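Local coordinates for nucleoside diphosphate kinase (Encephalitozoon cuniculi, PDB 3MPD), which probably transfers the gamma phosphate of ATP to nucleoside diphosphates through a phosphohistidine intermediate, supplying the nucleoside triphosphates other than ATP, at residues I12-I17 against G72-M77; P44-L49 against D68-M73; M5-I10 against N126-I131; Y35-K40 against V78-D83. All coordinates share one frame; numbering follows the deposited sequence.

Contact 1. Residues I12-I17 against G72-M77; sequences IKPDAI and GMVLAM
Ile12 and Leu75 meet as an antiparallel hydrogen-bonded pair where strand 7-12 gives way to helix 14-18. Ile12 N donates to Leu75 O at 3.0 Å, and Leu75 N returns a longer bond of 3.3 Å to Ile12 O. The packing is tight around this pair. Ile12 CG1, turned anti to its carbonyl carbon (chi1 -55°), comes within 3.7 Å of Met77 CE, while its CD1 lies beside Leu75 CD2, the two side chains pointing the same way. From the helix, Ile17 crosses Leu75 at about a right angle: its CG1 sits 3.3 Å from Met73 O, and its CD1 reaches the backbone N and CB of Leu75. Pro14 packs alongside Val74, with CD 3.7 Å from CG1.

Towards the partly exposed Gly72 and Met73 the ladder of backbone bonds ends, though Pro14 CA still lies 3.4 Å from Met73 O, and a water joins the chains. It donates to Pro14 O at 2.8 Å and to Met73 O at 2.7 Å, tying the first turn of the helix to the residue just before the strand. Met73 also packs on Leu36 of the second subunit. The side chain of Lys13 turns away from 72-77, and its NZ bonds Asn116; both probably bind ATP, as in related kinases. Greasy side chains and paired backbone groups thus fill the contact, leaving the lysine's charge on the side of the probable nucleotide site.

Contact 2. Residues P44-L49 against D68-M73; sequences PKREVL and DMMSGM
Leu49 brings both methyls against the 68-73 segment. CD2 lies 3.6 Å from Met69 CB, and CD1 lies 3.5 Å from Met70 CG, so the leucine fits against two successive methionines. A second kind of contact sets the Pro44 ring against backbone carbonyls: CG is 3.4 Å from Met69 O, and CD is 3.3 Å from Gly72 O. Gly72, with positive phi, is the first residue after helix 62-69 to leave helical backbone angles.

The third is packing of a thioether over a flat cation. Arg46 starts out with CG anti to the backbone N (chi1 174°) and bends at chi3, which brings its guanidinium beneath the thioether of Met70. SD stands 4.1 Å above the plane of the Arg46 guanidinium, over its centre, and Met70 CE lies 3.5 Å from Arg46 NH2. That same NH2 makes a salt bridge with Glu67 of helix 62-69, which should help keep the flat group in place.

Trp134 of helix 124-134 packs on Pro44 and Leu49. Met69 touches Lys13, Pro14 and Val74, so the contact sets the start of helix 46-52 against the C-terminal part of helix 62-69 and the turn after it, next to helix 14-18 and strand 74-80.

Contact 3. Residues M5-I10 against N126-I131; sequences MERTFI and NAEKEI
Arg7 grips Glu128 side-on with two nitrogens. NE donates to Glu128 OE2 at 2.9 Å in a nearly straight bond on the syn lone pair, and NH2 reaches OE1 at 2.7 Å, also from the syn side. Both oxygens lie near the guanidinium plane, and the two flat groups are only 22° apart. Glu128 gets there by bending at chi2 (-55°), which curls its carboxylate back toward the strand. Over one face of the guanidinium, displaced toward its rim, Ile131 CD1 sits 3.7 Å from Arg7 NE. A water donates both to Arg7 O, at 2.6 Å, and to Glu128 OE2, at 2.7 Å, so this oxygen accepts from the arginine and the water together. Ala127 CB packs against the same carbonyl, 3.5 Å from Arg7 O.

Phe9 rests on Glu130. The CB of the glutamate lies close to Phe9 CG and CD2, and its OE1 stands 3.6 Å from CD2; ring and carboxylate planes are steeply inclined. The polar end of Glu130 is held from outside, with OE1 bonding both Ser121 OG and His119 NE2. By similarity His119 is the residue that becomes phosphorylated, so Glu130 probably orients it. Ser121 OG also takes the backbone N of Phe9, and the ring of Phe9 stacks with Trp134.

The axes of segments 7-10 and 126-131 cross at 57°. Ile131 reaches on to Val78 of the neighbouring strand 74-80, and Phe9 touches Ala76 there and His119 in strand 118-120, so the helix covers this face of the sheet.

Contact 4. Residues Y35-K40 against V78-D83; sequences YLAASK and VWVGKD
A classic beta bulge interrupts the antiparallel pairing of strands 35-42 and 74-80 where Ala37 and Ala38 both face Val78. Val78 O takes a firm bond from Ala37 N at 2.8 Å and a weak one from Ala38 N at 3.5 Å. In return Val78 N donates to Ala38 O at 3.0 Å. Before the bulge the pairing is regular: Tyr35 N to Val80 O and Val80 N to Tyr35 O are both 2.7 Å, and Leu36 and Trp79 form the non-hydrogen-bonded pair next to them.

The two sides of the sheet are packed differently. On one, Leu36 lies across the indole of Trp79. With CG anti to the backbone N (chi1 -178°), its CD1 hangs over the face of the five-membered ring in a CH-pi contact, 3.9 Å from the centroid, while the six-membered ring runs under Leu36 CB and lies against the backbone, with Trp79 CE3 3.4 Å from Leu36 N. On the other, Ala38 CB touches Val78 CG2, and Ala37 CB, at the bulge, also reaches Val80 CG2.

Trp79 also packs on Ile26 and Phe29 of helix 22-32, whereas Val78 and Val80 look to Arg7 of strand 7-12. Tyr35 OH bonds Asp146, near the C-terminus. Strand 35-42 borders the second subunit, whose Ile22 touches Leu36 and whose Ser39 bonds Ser39 of this chain through their OG atoms.

Strand 74-80 links contacts 1 and 4, at its beginning and end, with centres about 16 Å apart, and contact 2 joins contact 1 through Gly72 and Met73. Strand 7-12 lies beside it, so contact 3 probably hydrogen-bonds to contact 4 (centres about 9 Å apart) and contact 1 (centres about 17 Å apart). Along the chain contact 3 spans all the others, and contacts 1 and 4 interleave. The antiparallel sheet, ordered 35-42, 74-80, 7-12, 118-120, is that of a ferredoxin-like fold, with helices 22-32 and 124-134 on opposite faces. Contacts 1 and 3 each bring a side chain, Lys13 and Glu130, close to the probable active histidine, while contacts 1 and 4 both reach the second subunit.

Contact 1. Residues I12-I17 against G72-M77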
loop_
_atom_site.group_PDB
_atom_site.type_symbol
_atom_site.label_atom_id
_atom_site.label_comp_id
_atom_site.label_asym_id
_atom_site.label_seq_id
_atom_site.Cartn_x
_atom_site.Cartn_y
_atom_site.Cartn_z
ATOM N N ILE A 12 4.678 -5.644 -6.343
ATOM C CA ILE A 12 5.789 -4.779 -6.739
ATOM C C ILE A 12 7.096 -5.473 -6.361
ATOM O O ILE A 12 7.302 -5.806 -5.174
ATOM C CB ILE A 12 5.721 -3.383 -6.086
ATOM C CG1 ILE A 12 4.368 -2.726 -6.383
ATOM C CG2 ILE A 12 6.955 -2.497 -6.518
ATOM C CD1 ILE A 12 4.237 -1.281 -5.814
ATOM N N LYS A 13 7.964 -5.666 -7.362
ATOM C CA LYS A 13 9.201 -6.460 -7.201
ATOM C C LYS A 13 10.241 -5.646 -6.437
ATOM O O LYS A 13 10.167 -4.404 -6.438
ATOM C CB LYS A 13 9.734 -6.889 -8.587
ATOM C CG LYS A 13 8.737 -7.781 -9.349
ATOM C CD LYS A 13 9.390 -8.513 -10.520
ATOM C CE LYS A 13 8.424 -9.584 -11.045
ATOM N NZ LYS A 13 8.912 -10.046 -12.376
ATOM N N PRO A 14 11.214 -6.322 -5.797
ATOM C CA PRO A 14 12.088 -5.662 -4.815
ATOM C C PRO A 14 12.810 -4.420 -5.339
ATOM O O PRO A 14 12.926 -3.446 -4.623
ATOM C CB PRO A 14 13.126 -6.761 -4.466
ATOM C CG PRO A 14 12.424 -8.044 -4.746
ATOM C CD PRO A 14 11.564 -7.762 -5.957
ATOM N N ASP A 15 13.307 -4.472 -6.577
ATOM C CA ASP A 15 14.018 -3.344 -7.146
ATOM C C ASP A 15 13.154 -2.109 -7.417
ATOM O O ASP A 15 13.650 -0.979 -7.322
ATOM C CB ASP A 15 14.799 -3.758 -8.401
ATOM C CG ASP A 15 15.889 -4.758 -8.083
ATOM O OD1 ASP A 15 16.714 -4.476 -7.183
ATOM O OD2 ASP A 15 15.907 -5.838 -8.702
ATOM N N ALA A 16 11.878 -2.326 -7.703
ATOM C CA ALA A 16 10.967 -1.218 -7.940
ATOM C C ALA A 16 10.666 -0.505 -6.628
ATOM O O ALA A 16 10.470 0.712 -6.620
ATOM C CB ALA A 16 9.665 -1.705 -8.612
ATOM N N ILE A 17 10.683 -1.238 -5.512
ATOM C CA ILE A 17 10.563 -0.598 -4.194
ATOM C C ILE A 17 11.740 0.363 -3.986
ATOM O O ILE A 17 11.570 1.525 -3.581
ATOM C CB ILE A 17 10.585 -1.661 -3.028
ATOM C CG1 ILE A 17 9.425 -2.670 -3.142
ATOM C CG2 ILE A 17 10.566 -0.966 -1.682
ATOM C CD1 ILE A 17 8.058 -2.042 -3.093
ATOM N N GLY A 72 14.990 -8.408 -1.577
ATOM C CA GLY A 72 14.396 -7.379 -0.743
ATOM C C GLY A 72 12.893 -7.452 -0.624
ATOM O O GLY A 72 12.246 -8.334 -1.200
ATOM N N MET A 73 12.357 -6.514 0.154
ATOM C CA MET A 73 10.934 -6.423 0.440
ATOM C C MET A 73 10.143 -6.221 -0.848
ATOM O O MET A 73 10.587 -5.476 -1.755
ATOM C CB MET A 73 10.710 -5.243 1.377
ATOM C CG MET A 73 9.393 -5.220 2.133
ATOM S SD MET A 73 9.274 -3.617 2.942
ATOM C CE MET A 73 8.549 -2.624 1.637
ATOM N N VAL A 74 8.989 -6.893 -0.931
ATOM C CA VAL A 74 8.035 -6.696 -2.018
ATOM C C VAL A 74 6.783 -6.102 -1.392
ATOM O O VAL A 74 6.569 -6.266 -0.191
ATOM C CB VAL A 74 7.659 -8.031 -2.776
ATOM C CG1 VAL A 74 8.871 -8.619 -3.508
ATOM C CG2 VAL A 74 7.057 -9.076 -1.850
ATOM N N LEU A 75 5.974 -5.402 -2.195
ATOM C CA LEU A 75 4.617 -5.007 -1.784
ATOM C C LEU A 75 3.562 -5.845 -2.507
ATOM O O LEU A 75 3.330 -5.675 -3.719
ATOM C CB LEU A 75 4.370 -3.496 -1.984
ATOM C CG LEU A 75 3.008 -2.925 -1.530
ATOM C CD1 LEU A 75 2.812 -3.104 -0.015
ATOM C CD2 LEU A 75 2.877 -1.444 -1.911
ATOM N N ALA A 76 2.947 -6.752 -1.761
ATOM C CA ALA A 76 1.948 -7.667 -2.293
ATOM C C ALA A 76 0.543 -7.092 -2.094
ATOM O O ALA A 76 0.198 -6.671 -0.981
ATOM C CB ALA A 76 2.061 -9.020 -1.605
ATOM N N MET A 77 -0.263 -7.108 -3.157
ATOM C CA MET A 77 -1.605 -6.503 -3.130
ATOM C C MET A 77 -2.640 -7.357 -3.817
ATOM O O MET A 77 -2.323 -8.121 -4.733
ATOM C CB MET A 77 -1.598 -5.132 -3.883
ATOM C CG MET A 77 -0.802 -4.057 -3.181
ATOM S SD MET A 77 -0.394 -2.594 -4.183
ATOM C CE MET A 77 0.904 -3.207 -5.228
HETATM O O HOH W 1 12.952 -4.099 -1.883
#

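Contact 2. Residues P44-L49 against D68-M73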
loop_
_atom_site.group_PDB
_atom_site.type_symbol
_atom_site.label_atom_id
_atom_site.label_comp_id
_atom_site.label_asym_id
_atom_site.label_seq_id
_atom_site.Cartn_x
_atom_site.Cartn_y
_atom_site.Cartn_z
ATOM N N PRO A 44 10.262 -12.030 0.648
ATOM C CA PRO A 44 9.826 -13.340 0.174
ATOM C C PRO A 44 10.745 -14.504 0.617
ATOM O O PRO A 44 11.968 -14.367 0.626
ATOM C CB PRO A 44 9.864 -13.203 -1.345
ATOM C CG PRO A 44 9.779 -11.722 -1.621
ATOM C CD PRO A 44 10.514 -11.095 -0.466
ATOM N N LYS A 45 10.119 -15.618 0.984
ATOM C CA LYS A 45 10.812 -16.855 1.339
ATOM C C LYS A 45 11.101 -17.678 0.067
ATOM O O LYS A 45 10.285 -17.723 -0.866
ATOM C CB LYS A 45 9.962 -17.666 2.321
ATOM C CG LYS A 45 9.853 -17.079 3.736
ATOM C CD LYS A 45 11.223 -16.952 4.388
ATOM C CE LYS A 45 11.166 -17.280 5.863
ATOM N NZ LYS A 45 12.464 -17.871 6.312
ATOM N N ARG A 46 12.259 -18.327 0.022
ATOM C CA ARG A 46 12.614 -19.133 -1.154
ATOM C C ARG A 46 11.512 -20.128 -1.578
ATOM O O ARG A 46 11.168 -20.216 -2.755
ATOM C CB ARG A 46 13.930 -19.860 -0.911
ATOM C CG ARG A 46 14.302 -20.831 -2.017
ATOM C CD ARG A 46 15.569 -21.582 -1.643
ATOM N NE ARG A 46 16.691 -20.648 -1.593
ATOM C CZ ARG A 46 17.317 -20.165 -2.667
ATOM N NH1 ARG A 46 16.954 -20.542 -3.893
ATOM N NH2 ARG A 46 18.325 -19.315 -2.510
ATOM N N GLU A 47 10.948 -20.833 -0.601
ATOM C CA GLU A 47 9.942 -21.869 -0.840
ATOM C C GLU A 47 8.677 -21.281 -1.449
ATOM O O GLU A 47 8.124 -21.852 -2.385
ATOM C CB GLU A 47 9.586 -22.617 0.461
ATOM C CG GLU A 47 10.767 -22.846 1.413
ATOM C CD GLU A 47 11.057 -21.638 2.322
ATOM O OE1 GLU A 47 12.049 -20.916 2.049
ATOM O OE2 GLU A 47 10.297 -21.416 3.306
ATOM N N VAL A 48 8.207 -20.160 -0.905
ATOM C CA VAL A 48 7.059 -19.477 -1.489
ATOM C C VAL A 48 7.292 -19.052 -2.958
ATOM O O VAL A 48 6.414 -19.244 -3.796
ATOM C CB VAL A 48 6.555 -18.294 -0.618
ATOM C CG1 VAL A 48 7.619 -17.242 -0.438
ATOM C CG2 VAL A 48 5.310 -17.648 -1.236
ATOM N N LEU A 49 8.472 -18.513 -3.268
ATOM C CA LEU A 49 8.799 -18.114 -4.651
ATOM C C LEU A 49 8.781 -19.287 -5.632
ATOM O O LEU A 49 8.257 -19.170 -6.745
ATOM C CB LEU A 49 10.146 -17.395 -4.709
ATOM C CG LEU A 49 10.122 -15.979 -4.135
ATOM C CD1 LEU A 49 11.525 -15.467 -3.991
ATOM C CD2 LEU A 49 9.270 -15.036 -4.985
ATOM N N ASP A 68 16.632 -13.256 -7.687
ATOM C CA ASP A 68 16.274 -11.866 -7.950
ATOM C C ASP A 68 15.057 -11.421 -7.131
ATOM O O ASP A 68 14.966 -10.252 -6.727
ATOM C CB ASP A 68 15.977 -11.637 -9.446
ATOM C CG ASP A 68 17.244 -11.606 -10.323
ATOM O OD1 ASP A 68 18.376 -11.424 -9.798
ATOM O OD2 ASP A 68 17.093 -11.763 -11.563
ATOM N N MET A 69 14.115 -12.334 -6.905
ATOM C CA MET A 69 12.898 -11.981 -6.175
ATOM C C MET A 69 13.142 -12.026 -4.667
ATOM O O MET A 69 12.288 -11.611 -3.899
ATOM C CB MET A 69 11.718 -12.869 -6.583
ATOM C CG MET A 69 11.095 -12.473 -7.917
ATOM S SD MET A 69 10.310 -10.856 -7.799
ATOM C CE MET A 69 8.937 -11.236 -6.727
ATOM N N MET A 70 14.316 -12.503 -4.254
ATOM C CA MET A 70 14.644 -12.599 -2.829
ATOM C C MET A 70 15.495 -11.441 -2.280
ATOM O O MET A 70 15.819 -11.426 -1.082
ATOM C CB MET A 70 15.330 -13.932 -2.534
ATOM C CG MET A 70 14.406 -15.004 -1.983
ATOM S SD MET A 70 15.145 -16.575 -2.372
ATOM C CE MET A 70 16.515 -16.669 -1.204
ATOM N N SER A 71 15.825 -10.476 -3.138
ATOM C CA SER A 71 16.810 -9.428 -2.840
ATOM C C SER A 71 16.254 -8.297 -1.970
ATOM O O SER A 71 16.961 -7.322 -1.664
ATOM C CB SER A 71 17.407 -8.856 -4.140
ATOM O OG SER A 71 16.444 -8.086 -4.892
ATOM N N GLY A 72 14.990 -8.408 -1.577
ATOM C CA GLY A 72 14.396 -7.379 -0.743
ATOM C C GLY A 72 12.893 -7.452 -0.624
ATOM O O GLY A 72 12.246 -8.334 -1.200
ATOM N N MET A 73 12.357 -6.514 0.154
ATOM C CA MET A 73 10.934 -6.423 0.440
ATOM C C MET A 73 10.143 -6.221 -0.848
ATOM O O MET A 73 10.587 -5.476 -1.755
ATOM C CB MET A 73 10.710 -5.243 1.377
ATOM C CG MET A 73 9.393 -5.220 2.133
ATOM S SD MET A 73 9.274 -3.617 2.942
ATOM C CE MET A 73 8.549 -2.624 1.637
#

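Contact 3. Residues M5-I10 against N126-I131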
loop_
_atom_site.group_PDB
_atom_site.type_symbol
_atom_site.label_atom_id
_atom_site.label_comp_id
_atom_site.label_asym_id
_atom_site.label_seq_id
_atom_site.Cartn_x
_atom_site.Cartn_y
_atom_site.Cartn_z
ATOM N N MET A 5 -16.592 -9.173 -7.194
ATOM C CA MET A 5 -16.091 -9.147 -8.593
ATOM C C MET A 5 -14.792 -9.943 -8.727
ATOM O O MET A 5 -14.283 -10.501 -7.747
ATOM C CB MET A 5 -15.896 -7.691 -9.064
ATOM C CG MET A 5 -17.212 -6.969 -9.433
ATOM S SD MET A 5 -17.013 -5.218 -9.936
ATOM C CE MET A 5 -16.473 -4.444 -8.413
ATOM N N GLU A 6 -14.249 -9.988 -9.943
ATOM C CA GLU A 6 -12.970 -10.666 -10.194
ATOM C C GLU A 6 -11.841 -10.018 -9.373
ATOM O O GLU A 6 -11.864 -8.809 -9.116
ATOM C CB GLU A 6 -12.682 -10.606 -11.696
ATOM C CG GLU A 6 -11.432 -11.298 -12.193
ATOM C CD GLU A 6 -11.381 -11.342 -13.721
ATOM O OE1 GLU A 6 -12.251 -11.996 -14.334
ATOM O OE2 GLU A 6 -10.478 -10.725 -14.322
ATOM N N ARG A 7 -10.865 -10.813 -8.950
ATOM C CA ARG A 7 -9.667 -10.249 -8.301
ATOM C C ARG A 7 -8.333 -10.699 -8.916
ATOM O O ARG A 7 -8.264 -11.729 -9.596
ATOM C CB ARG A 7 -9.673 -10.538 -6.815
ATOM C CG ARG A 7 -10.273 -11.846 -6.496
ATOM C CD ARG A 7 -10.492 -11.990 -5.018
ATOM N NE ARG A 7 -10.069 -13.335 -4.662
ATOM C CZ ARG A 7 -9.848 -13.748 -3.422
ATOM N NH1 ARG A 7 -10.023 -12.920 -2.393
ATOM N NH2 ARG A 7 -9.448 -14.993 -3.225
ATOM N N THR A 8 -7.273 -9.922 -8.660
ATOM C CA THR A 8 -5.952 -10.209 -9.223
ATOM C C THR A 8 -4.856 -9.898 -8.216
ATOM O O THR A 8 -5.023 -9.037 -7.341
ATOM C CB THR A 8 -5.716 -9.465 -10.573
ATOM O OG1 THR A 8 -4.537 -9.971 -11.219
ATOM C CG2 THR A 8 -5.606 -7.944 -10.399
ATOM N N PHE A 9 -3.755 -10.631 -8.317
ATOM C CA PHE A 9 -2.641 -10.467 -7.407
ATOM C C PHE A 9 -1.575 -9.631 -8.081
ATOM O O PHE A 9 -1.117 -9.956 -9.169
ATOM C CB PHE A 9 -2.071 -11.827 -6.972
ATOM C CG PHE A 9 -0.924 -11.708 -6.024
ATOM C CD1 PHE A 9 -1.138 -11.266 -4.720
ATOM C CD2 PHE A 9 0.369 -11.996 -6.445
ATOM C CE1 PHE A 9 -0.086 -11.107 -3.835
ATOM C CE2 PHE A 9 1.443 -11.868 -5.562
ATOM C CZ PHE A 9 1.216 -11.407 -4.254
ATOM N N ILE A 10 -1.197 -8.543 -7.429
ATOM C CA ILE A 10 -0.235 -7.594 -7.994
ATOM C C ILE A 10 0.889 -7.444 -6.983
ATOM O O ILE A 10 0.645 -7.087 -5.832
ATOM C CB ILE A 10 -0.858 -6.208 -8.211
ATOM C CG1 ILE A 10 -2.146 -6.281 -9.068
ATOM C CG2 ILE A 10 0.175 -5.222 -8.818
ATOM C CD1 ILE A 10 -1.957 -6.817 -10.546
ATOM N N ASN A 126 -4.623 -18.629 -11.572
ATOM C CA ASN A 126 -3.356 -18.237 -10.945
ATOM C C ASN A 126 -3.492 -17.113 -9.913
ATOM O O ASN A 126 -2.822 -17.137 -8.883
ATOM C CB ASN A 126 -2.297 -17.917 -11.997
ATOM C CG ASN A 126 -1.783 -19.175 -12.699
ATOM O OD1 ASN A 126 -1.999 -20.278 -12.231
ATOM N ND2 ASN A 126 -1.120 -18.999 -13.837
ATOM N N ALA A 127 -4.377 -16.154 -10.169
ATOM C CA ALA A 127 -4.685 -15.130 -9.173
ATOM C C ALA A 127 -5.141 -15.724 -7.828
ATOM O O ALA A 127 -4.700 -15.279 -6.763
ATOM C CB ALA A 127 -5.743 -14.213 -9.697
ATOM N N GLU A 128 -6.040 -16.699 -7.880
ATOM C CA GLU A 128 -6.563 -17.335 -6.647
ATOM C C GLU A 128 -5.475 -18.100 -5.888
ATOM O O GLU A 128 -5.339 -17.957 -4.674
ATOM C CB GLU A 128 -7.752 -18.245 -6.973
ATOM C CG GLU A 128 -8.980 -17.438 -7.424
ATOM C CD GLU A 128 -9.404 -16.375 -6.412
ATOM O OE1 GLU A 128 -9.697 -16.739 -5.244
ATOM O OE2 GLU A 128 -9.464 -15.173 -6.788
ATOM N N LYS A 129 -4.679 -18.873 -6.619
ATOM C CA LYS A 129 -3.513 -19.555 -6.051
ATOM C C LYS A 129 -2.519 -18.560 -5.428
ATOM O O LYS A 129 -2.051 -18.790 -4.318
ATOM C CB LYS A 129 -2.814 -20.435 -7.117
ATOM C CG LYS A 129 -1.406 -20.918 -6.731
ATOM C CD LYS A 129 -0.657 -21.533 -7.908
ATOM C CE LYS A 129 0.841 -21.309 -7.765
ATOM N NZ LYS A 129 1.626 -22.331 -8.474
ATOM N N GLU A 130 -2.195 -17.480 -6.149
ATOM C CA GLU A 130 -1.235 -16.482 -5.663
ATOM C C GLU A 130 -1.768 -15.733 -4.435
ATOM O O GLU A 130 -1.027 -15.521 -3.480
ATOM C CB GLU A 130 -0.827 -15.489 -6.775
ATOM C CG GLU A 130 0.020 -16.149 -7.894
ATOM C CD GLU A 130 0.049 -15.342 -9.201
ATOM O OE1 GLU A 130 -0.425 -14.166 -9.227
ATOM O OE2 GLU A 130 0.573 -15.881 -10.216
ATOM N N ILE A 131 -3.042 -15.345 -4.459
ATOM C CA ILE A 131 -3.654 -14.710 -3.285
ATOM C C ILE A 131 -3.553 -15.595 -2.026
ATOM O O ILE A 131 -3.107 -15.116 -0.971
ATOM C CB ILE A 131 -5.098 -14.267 -3.561
ATOM C CG1 ILE A 131 -5.097 -13.108 -4.561
ATOM C CG2 ILE A 131 -5.813 -13.866 -2.257
ATOM C CD1 ILE A 131 -6.416 -12.857 -5.244
HETATM O O HOH W 2 -9.694 -13.883 -9.134
#

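Contact 4. Residues Y35-K40 against V78-D83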
loop_
_atom_site.group_PDB
_atom_site.type_symbol
_atom_site.label_atom_id
_atom_site.label_comp_id
_atom_site.label_asym_id
_atom_site.label_seq_id
_atom_site.Cartn_x
_atom_site.Cartn_y
_atom_site.Cartn_z
ATOM N N TYR A 35 -10.282 -1.696 -7.203
ATOM C CA TYR A 35 -10.397 -1.500 -5.769
ATOM C C TYR A 35 -9.310 -2.244 -5.033
ATOM O O TYR A 35 -9.247 -3.469 -5.122
ATOM C CB TYR A 35 -11.771 -1.998 -5.273
ATOM C CG TYR A 35 -12.923 -1.230 -5.883
ATOM C CD1 TYR A 35 -13.283 0.028 -5.381
ATOM C CD2 TYR A 35 -13.656 -1.761 -6.954
ATOM C CE1 TYR A 35 -14.322 0.739 -5.922
ATOM C CE2 TYR A 35 -14.724 -1.057 -7.510
ATOM C CZ TYR A 35 -15.042 0.200 -6.992
ATOM O OH TYR A 35 -16.099 0.906 -7.497
ATOM N N LEU A 36 -8.477 -1.523 -4.284
ATOM C CA LEU A 36 -7.501 -2.183 -3.415
ATOM C C LEU A 36 -8.205 -2.936 -2.285
ATOM O O LEU A 36 -9.045 -2.347 -1.586
ATOM C CB LEU A 36 -6.522 -1.147 -2.845
ATOM C CG LEU A 36 -5.407 -1.695 -1.956
ATOM C CD1 LEU A 36 -4.489 -2.602 -2.795
ATOM C CD2 LEU A 36 -4.616 -0.574 -1.290
ATOM N N ALA A 37 -7.885 -4.227 -2.115
ATOM C CA ALA A 37 -8.507 -5.079 -1.054
ATOM C C ALA A 37 -7.533 -5.695 -0.049
ATOM O O ALA A 37 -7.945 -6.133 1.035
ATOM C CB ALA A 37 -9.388 -6.221 -1.674
ATOM N N ALA A 38 -6.254 -5.770 -0.410
ATOM C CA ALA A 38 -5.256 -6.289 0.527
ATOM C C ALA A 38 -3.926 -5.744 0.126
ATOM O O ALA A 38 -3.727 -5.416 -1.036
ATOM C CB ALA A 38 -5.219 -7.833 0.528
ATOM N N SER A 39 -3.025 -5.685 1.103
ATOM C CA SER A 39 -1.715 -5.061 0.998
ATOM C C SER A 39 -0.847 -5.677 2.079
ATOM O O SER A 39 -1.314 -5.859 3.236
ATOM C CB SER A 39 -1.843 -3.573 1.294
ATOM O OG SER A 39 -0.798 -2.851 0.680
ATOM N N LYS A 40 0.393 -6.015 1.730
ATOM C CA LYS A 40 1.309 -6.605 2.690
ATOM C C LYS A 40 2.738 -6.410 2.196
ATOM O O LYS A 40 3.035 -6.694 1.040
ATOM C CB LYS A 40 1.012 -8.122 2.877
ATOM C CG LYS A 40 1.858 -8.807 3.931
ATOM C CD LYS A 40 1.562 -10.311 4.055
ATOM C CE LYS A 40 2.455 -10.911 5.143
ATOM N NZ LYS A 40 2.896 -12.333 4.893
ATOM N N VAL A 78 -3.888 -7.143 -3.425
ATOM C CA VAL A 78 -5.021 -7.661 -4.165
ATOM C C VAL A 78 -5.852 -6.478 -4.646
ATOM O O VAL A 78 -6.178 -5.577 -3.875
ATOM C CB VAL A 78 -5.904 -8.608 -3.307
ATOM C CG1 VAL A 78 -7.059 -9.207 -4.147
ATOM C CG2 VAL A 78 -5.054 -9.714 -2.688
ATOM N N TRP A 79 -6.172 -6.490 -5.935
ATOM C CA TRP A 79 -6.996 -5.462 -6.549
ATOM C C TRP A 79 -8.228 -6.140 -7.136
ATOM O O TRP A 79 -8.116 -7.185 -7.776
ATOM C CB TRP A 79 -6.205 -4.718 -7.641
ATOM C CG TRP A 79 -5.172 -3.778 -7.109
ATOM C CD1 TRP A 79 -3.880 -4.091 -6.739
ATOM C CD2 TRP A 79 -5.324 -2.359 -6.866
ATOM N NE1 TRP A 79 -3.221 -2.945 -6.307
ATOM C CE2 TRP A 79 -4.076 -1.878 -6.379
ATOM C CE3 TRP A 79 -6.384 -1.458 -7.014
ATOM C CZ2 TRP A 79 -3.870 -0.541 -6.032
ATOM C CZ3 TRP A 79 -6.177 -0.129 -6.679
ATOM C CH2 TRP A 79 -4.926 0.318 -6.178
ATOM N N VAL A 80 -9.401 -5.548 -6.894
ATOM C CA VAL A 80 -10.679 -6.164 -7.272
ATOM C C VAL A 80 -11.438 -5.255 -8.229
ATOM O O VAL A 80 -11.374 -4.019 -8.112
ATOM C CB VAL A 80 -11.545 -6.404 -6.005
ATOM C CG1 VAL A 80 -12.955 -6.930 -6.350
ATOM C CG2 VAL A 80 -10.837 -7.378 -5.072
ATOM N N GLY A 81 -12.166 -5.867 -9.158
ATOM C CA GLY A 81 -13.065 -5.147 -10.055
ATOM C C GLY A 81 -13.343 -5.963 -11.295
ATOM O O GLY A 81 -12.684 -6.992 -11.506
ATOM N N LYS A 82 -14.326 -5.522 -12.097
ATOM C CA LYS A 82 -14.687 -6.187 -13.367
ATOM C C LYS A 82 -13.462 -6.350 -14.257
ATOM O O LYS A 82 -12.718 -5.410 -14.442
ATOM C CB LYS A 82 -15.781 -5.420 -14.119
ATOM C CG LYS A 82 -17.193 -5.662 -13.531
ATOM C CD LYS A 82 -18.279 -4.818 -14.192
ATOM C CE LYS A 82 -19.628 -4.970 -13.463
ATOM N NZ LYS A 82 -20.709 -4.119 -14.041
ATOM N N ASP A 83 -13.266 -7.563 -14.784
ATOM C CA ASP A 83 -12.104 -7.893 -15.628
ATOM C C ASP A 83 -10.749 -7.525 -14.983
ATOM O O ASP A 83 -9.810 -7.183 -15.711
ATOM C CB ASP A 83 -12.169 -7.216 -17.033
ATOM C CG ASP A 83 -13.478 -7.446 -17.766
ATOM O OD1 ASP A 83 -13.761 -8.579 -18.205
ATOM O OD2 ASP A 83 -14.225 -6.456 -17.960
#